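Local coordinates for protein D-psicose 3-epimerase (Agrobacterium tumefaciens, PDB 2HK0) that interconverts D-fructose and D-psicose by epimerisation at C3, probably with the help of a bound metal ion, at residues G24-Y29 with I52-A57. Residues are numbered along the deposited sequence; the frame is centred on the assembly and turned at random.
Sequences GIYYSY and IIEVAA
Glu54 N donates to Ile25 O over 3.0 Å, and an N-H...O angle of 176° makes this a nearly straight bond between segments 24-29 and 52-57. The donor nonetheless stands above the carbonyl plane. Two weak bonds flank it, from Ile25 N to Ile52 O and from Tyr27 N to Glu54 O, the latter 3.3 Å long. The two strands run parallel.

Packing is tight on the barrel's outer side, where Ile25, Ile53 and Tyr27 are all buried and helix 39-47 covers both isoleucines; Ile53 CD1 reaches Tyr27 CB at 3.9 Å. Tyr27, its CG held between backbone N and carbonyl carbon (chi1 87°), turns its ring edge to Glu54 O, which lies in the ring plane 3.6 Å from CD1. Its hydroxyl bonds to Ala36 O.

Tyr26 and Glu54 occupy the other face. CD1 of Tyr26 comes within 3.3 Å of Glu54 O and 3.9 Å of Glu54 CG, and the ring and carboxylate planes stand 78° apart. The Glu54 carboxylate oxygens bond to His227 and His229. At the partly exposed end the Tyr26 hydroxyl meets the Ala56 methyl, OH to CB 3.7 Å; the buried Ala56 N lacks any modelled hydrogen-bond partner.

Strand 22-26, helix 39-47 and strand 52-56 thus form the first beta-alpha-beta crossover of a xylose isomerase-like TIM barrel.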
loop_
_atom_site.group_PDB
_atom_site.type_symbol
_atom_site.label_atom_id
_atom_site.label_comp_id
_atom_site.label_asym_id
_atom_site.label_seq_id
_atom_site.Cartn_x
_atom_site.Cartn_y
_atom_site.Cartn_z
ATOM N N GLY A 24 6.510 -18.232 -16.000
ATOM C CA GLY A 24 6.714 -18.127 -17.429
ATOM C C GLY A 24 6.598 -16.695 -17.916
ATOM O O GLY A 24 6.383 -15.766 -17.137
ATOM N N ILE A 25 6.752 -16.512 -19.220
ATOM C CA ILE A 25 6.637 -15.201 -19.831
ATOM C C ILE A 25 6.035 -15.366 -21.226
ATOM O O ILE A 25 6.286 -16.370 -21.895
ATOM C CB ILE A 25 8.019 -14.533 -19.947
ATOM C CG1 ILE A 25 7.891 -13.159 -20.624
ATOM C CG2 ILE A 25 8.954 -15.437 -20.743
ATOM C CD1 ILE A 25 9.082 -12.222 -20.373
ATOM N N TYR A 26 5.231 -14.394 -21.645
ATOM C CA TYR A 26 4.626 -14.401 -22.972
ATOM C C TYR A 26 5.725 -13.896 -23.931
ATOM O O TYR A 26 6.182 -12.763 -23.793
ATOM C CB TYR A 26 3.426 -13.449 -22.977
ATOM C CG TYR A 26 2.585 -13.512 -24.223
ATOM C CD1 TYR A 26 2.174 -14.738 -24.745
ATOM C CD2 TYR A 26 2.118 -12.349 -24.829
ATOM C CE1 TYR A 26 1.309 -14.806 -25.838
ATOM C CE2 TYR A 26 1.246 -12.402 -25.926
ATOM C CZ TYR A 26 0.845 -13.634 -26.421
ATOM O OH TYR A 26 -0.036 -13.703 -27.479
ATOM N N TYR A 27 6.140 -14.722 -24.899
ATOM C CA TYR A 27 7.241 -14.343 -25.803
ATOM C C TYR A 27 7.072 -13.039 -26.600
ATOM O O TYR A 27 8.069 -12.426 -26.980
ATOM C CB TYR A 27 7.583 -15.501 -26.761
ATOM C CG TYR A 27 6.751 -15.486 -28.011
ATOM C CD1 TYR A 27 5.401 -15.830 -27.971
ATOM C CD2 TYR A 27 7.286 -15.027 -29.217
ATOM C CE1 TYR A 27 4.595 -15.710 -29.094
ATOM C CE2 TYR A 27 6.487 -14.910 -30.359
ATOM C CZ TYR A 27 5.145 -15.251 -30.283
ATOM O OH TYR A 27 4.344 -15.132 -31.388
ATOM N N SER A 28 5.837 -12.603 -26.837
ATOM C CA SER A 28 5.598 -11.352 -27.574
ATOM C C SER A 28 6.201 -10.105 -26.899
ATOM O O SER A 28 6.203 -9.002 -27.464
ATOM C CB SER A 28 4.105 -11.132 -27.789
ATOM O OG SER A 28 3.618 -12.015 -28.778
ATOM N N TYR A 29 6.681 -10.284 -25.681
ATOM C CA TYR A 29 7.349 -9.218 -24.936
ATOM C C TYR A 29 8.507 -8.665 -25.792
ATOM O O TYR A 29 8.794 -7.476 -25.781
ATOM C CB TYR A 29 7.918 -9.824 -23.656
ATOM C CG TYR A 29 8.960 -9.013 -22.920
ATOM C CD1 TYR A 29 8.629 -7.814 -22.289
ATOM C CD2 TYR A 29 10.247 -9.511 -22.746
ATOM C CE1 TYR A 29 9.552 -7.142 -21.483
ATOM C CE2 TYR A 29 11.175 -8.855 -21.955
ATOM C CZ TYR A 29 10.826 -7.674 -21.317
ATOM O OH TYR A 29 11.748 -7.054 -20.488
ATOM N N ILE A 52 8.373 -21.870 -17.939
ATOM C CA ILE A 52 7.388 -21.885 -19.010
ATOM C C ILE A 52 7.503 -20.736 -20.007
ATOM O O ILE A 52 7.948 -19.631 -19.662
ATOM C CB ILE A 52 5.959 -21.785 -18.391
ATOM C CG1 ILE A 52 5.655 -23.025 -17.546
ATOM C CG2 ILE A 52 4.901 -21.551 -19.474
ATOM C CD1 ILE A 52 4.444 -22.834 -16.678
ATOM N N ILE A 53 7.098 -21.001 -21.247
ATOM C CA ILE A 53 7.035 -19.955 -22.261
ATOM C C ILE A 53 5.589 -20.039 -22.747
ATOM O O ILE A 53 5.095 -21.120 -23.056
ATOM C CB ILE A 53 8.015 -20.163 -23.453
ATOM C CG1 ILE A 53 7.773 -19.065 -24.496
ATOM C CG2 ILE A 53 7.827 -21.537 -24.086
ATOM C CD1 ILE A 53 8.764 -19.080 -25.692
ATOM N N GLU A 54 4.895 -18.905 -22.752
ATOM C CA GLU A 54 3.522 -18.899 -23.211
ATOM C C GLU A 54 3.531 -18.404 -24.634
ATOM O O GLU A 54 4.168 -17.403 -24.952
ATOM C CB GLU A 54 2.628 -18.009 -22.349
ATOM C CG GLU A 54 1.195 -17.975 -22.860
ATOM C CD GLU A 54 0.176 -17.743 -21.752
ATOM O OE1 GLU A 54 0.076 -18.598 -20.861
ATOM O OE2 GLU A 54 -0.534 -16.720 -21.772
ATOM N N VAL A 55 2.778 -19.109 -25.464
ATOM C CA VAL A 55 2.686 -18.855 -26.887
ATOM C C VAL A 55 1.257 -18.549 -27.347
ATOM O O VAL A 55 0.305 -18.813 -26.618
ATOM C CB VAL A 55 3.224 -20.117 -27.598
ATOM C CG1 VAL A 55 2.775 -20.160 -29.012
ATOM C CG2 VAL A 55 4.763 -20.150 -27.478
ATOM N N ALA A 56 1.113 -17.992 -28.553
ATOM C CA ALA A 56 -0.203 -17.683 -29.126
ATOM C C ALA A 56 -0.688 -18.858 -29.989
ATOM O O ALA A 56 0.005 -19.294 -30.912
ATOM C CB ALA A 56 -0.128 -16.429 -29.972
ATOM N N ALA A 57 -1.886 -19.351 -29.691
ATOM C CA ALA A 57 -2.452 -20.491 -30.402
ATOM C C ALA A 57 -2.568 -20.382 -31.921
ATOM O O ALA A 57 -2.323 -21.368 -32.621
ATOM C CB ALA A 57 -3.810 -20.836 -29.816
#